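Local coordinates for protein acetyltransferase (Sinorhizobium meliloti, PDB 4JXR) that probably transfers an acetyl group from acetyl-CoA to an amine-bearing acceptor, as a GNAT-superfamily enzyme classed as a phosphinothricin acetyltransferase, at residues A[23-28]-A[34-39]. Sequence-based numbering, arbitrary orientation.
Sequences ESVLNG and ETPPSE
The backbone of Glu34 meets Val25, and the pair illustrates how a loop can return against the helix it has just left with no direct hydrogen bond between residues 23-28 and 34-39. The carbonyl O of Glu34 lies 3.3 Å from CG1 of Val25, a methyl-to-carbonyl contact beside which a water donates to Val25 O and to Glu34 O, each at 2.8 Å. Val25 O, near the C-terminal end of helix 14-27, also accepts from Lys152 NZ. The side chains of Glu34 and Thr35 serve the dimer instead: Glu34 OE2 forms a salt bridge with Arg185 of the second subunit, and Thr35 OG1 hydrogen-bonds to Ser186 O of that subunit.

Pro36 packs its ring against the helix. Its CD sits 3.9 Å from Val25 CG1, the branch set anti to the backbone N (chi1 167°). Its CG lies 3.8 Å from Leu26 CD2, and the leucine side chain crosses the proline at about a right angle. The next ring, Pro37, makes a looser approach, its CD 4.3 Å from Val25 CG2; it also touches Tyr21 on the helix and Met42 and Arg45 on helix 39-51, whose N-cap is Ser38.

The contact thus joins the end of one GNAT helix to the lead-in of the next, away from the acetyl-CoA site. Two consecutive prolines, having no amide N-H to offer the helix, meet it through ring carbons, while one water links the two carbonyl oxygens, acceptors that could not bond to each other directly.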
loop_
_atom_site.group_PDB
_atom_site.type_symbol
_atom_site.label_atom_id
_atom_site.label_comp_id
_atom_site.label_asym_id
_atom_site.label_seq_id
_atom_site.Cartn_x
_atom_site.Cartn_y
_atom_site.Cartn_z
ATOM N N GLU A 23 18.725 -8.885 9.563
ATOM C CA GLU A 23 19.637 -9.314 8.509
ATOM C C GLU A 23 19.012 -8.930 7.170
ATOM O O GLU A 23 19.724 -8.511 6.223
ATOM C CB GLU A 23 19.908 -10.809 8.635
ATOM C CG GLU A 23 20.981 -11.353 7.700
ATOM C CD GLU A 23 20.612 -11.501 6.235
ATOM O OE1 GLU A 23 19.425 -11.777 5.824
ATOM O OE2 GLU A 23 21.630 -11.466 5.465
ATOM N N SER A 24 17.700 -9.126 7.014
ATOM C CA SER A 24 17.015 -8.763 5.768
ATOM C C SER A 24 17.047 -7.264 5.528
ATOM O O SER A 24 17.292 -6.794 4.393
ATOM C CB SER A 24 15.571 -9.245 5.815
ATOM O OG SER A 24 14.875 -8.985 4.591
ATOM N N VAL A 25 16.818 -6.483 6.569
ATOM C CA VAL A 25 16.847 -5.042 6.428
ATOM C C VAL A 25 18.224 -4.581 5.951
ATOM O O VAL A 25 18.327 -3.733 5.073
ATOM C CB VAL A 25 16.466 -4.342 7.753
ATOM C CG1 VAL A 25 16.799 -2.854 7.708
ATOM C CG2 VAL A 25 14.986 -4.547 8.053
ATOM N N LEU A 26 19.282 -5.128 6.550
ATOM C CA LEU A 26 20.635 -4.694 6.241
ATOM C C LEU A 26 21.156 -5.226 4.948
ATOM O O LEU A 26 21.927 -4.474 4.280
ATOM C CB LEU A 26 21.572 -5.098 7.358
ATOM C CG LEU A 26 21.310 -4.439 8.696
ATOM C CD1 LEU A 26 22.173 -5.041 9.811
ATOM C CD2 LEU A 26 21.492 -2.934 8.630
ATOM N N ASN A 27 20.850 -6.450 4.552
ATOM C CA ASN A 27 21.502 -7.073 3.430
ATOM C C ASN A 27 20.634 -7.317 2.220
ATOM O O ASN A 27 21.170 -7.608 1.159
ATOM C CB ASN A 27 22.127 -8.365 3.907
ATOM C CG ASN A 27 23.241 -8.114 4.962
ATOM O OD1 ASN A 27 23.940 -7.064 4.960
ATOM N ND2 ASN A 27 23.428 -9.081 5.827
ATOM N N GLY A 28 19.327 -7.144 2.317
ATOM C CA GLY A 28 18.421 -7.532 1.222
ATOM C C GLY A 28 17.577 -6.403 0.701
ATOM O O GLY A 28 17.685 -5.267 1.185
ATOM N N GLU A 34 15.078 0.629 6.153
ATOM C CA GLU A 34 16.510 0.881 6.119
ATOM C C GLU A 34 17.150 0.604 7.482
ATOM O O GLU A 34 18.247 0.082 7.546
ATOM C CB GLU A 34 16.762 2.330 5.700
ATOM C CG GLU A 34 18.120 2.900 6.094
ATOM C CD GLU A 34 18.325 4.358 5.696
ATOM O OE1 GLU A 34 17.689 5.243 6.284
ATOM O OE2 GLU A 34 19.151 4.607 4.798
ATOM N N THR A 35 16.452 0.987 8.546
ATOM C CA THR A 35 16.975 0.856 9.907
ATOM C C THR A 35 16.318 -0.335 10.560
ATOM O O THR A 35 15.092 -0.368 10.648
ATOM C CB THR A 35 16.730 2.144 10.708
ATOM O OG1 THR A 35 17.377 3.239 10.017
ATOM C CG2 THR A 35 17.290 2.014 12.110
ATOM N N PRO A 36 17.076 -1.313 11.039
ATOM C CA PRO A 36 16.400 -2.442 11.681
ATOM C C PRO A 36 15.572 -2.027 12.868
ATOM O O PRO A 36 16.072 -1.318 13.770
ATOM C CB PRO A 36 17.557 -3.312 12.162
ATOM C CG PRO A 36 18.678 -2.989 11.173
ATOM C CD PRO A 36 18.528 -1.537 10.926
ATOM N N PRO A 37 14.326 -2.483 12.962
ATOM C CA PRO A 37 13.542 -2.212 14.144
ATOM C C PRO A 37 14.103 -2.937 15.334
ATOM O O PRO A 37 14.676 -3.996 15.235
ATOM C CB PRO A 37 12.154 -2.699 13.793
ATOM C CG PRO A 37 12.144 -2.827 12.313
ATOM C CD PRO A 37 13.531 -3.063 11.860
ATOM N N SER A 38 13.877 -2.353 16.510
ATOM C CA SER A 38 14.198 -3.034 17.751
ATOM C C SER A 38 13.233 -4.195 17.994
ATOM O O SER A 38 12.158 -4.275 17.403
ATOM C CB SER A 38 14.047 -2.027 18.905
ATOM O OG SER A 38 12.683 -1.702 19.052
ATOM N N GLU A 39 13.606 -5.083 18.923
ATOM C CA GLU A 39 12.726 -6.124 19.342
ATOM C C GLU A 39 11.423 -5.572 19.876
ATOM O O GLU A 39 10.347 -6.103 19.635
ATOM C CB GLU A 39 13.411 -7.048 20.342
ATOM C CG GLU A 39 12.546 -8.228 20.721
ATOM C CD GLU A 39 13.188 -9.211 21.716
ATOM O OE1 GLU A 39 14.383 -9.220 21.815
ATOM O OE2 GLU A 39 12.380 -9.933 22.353
HETATM O O HOH W 1 19.413 -1.124 5.277
#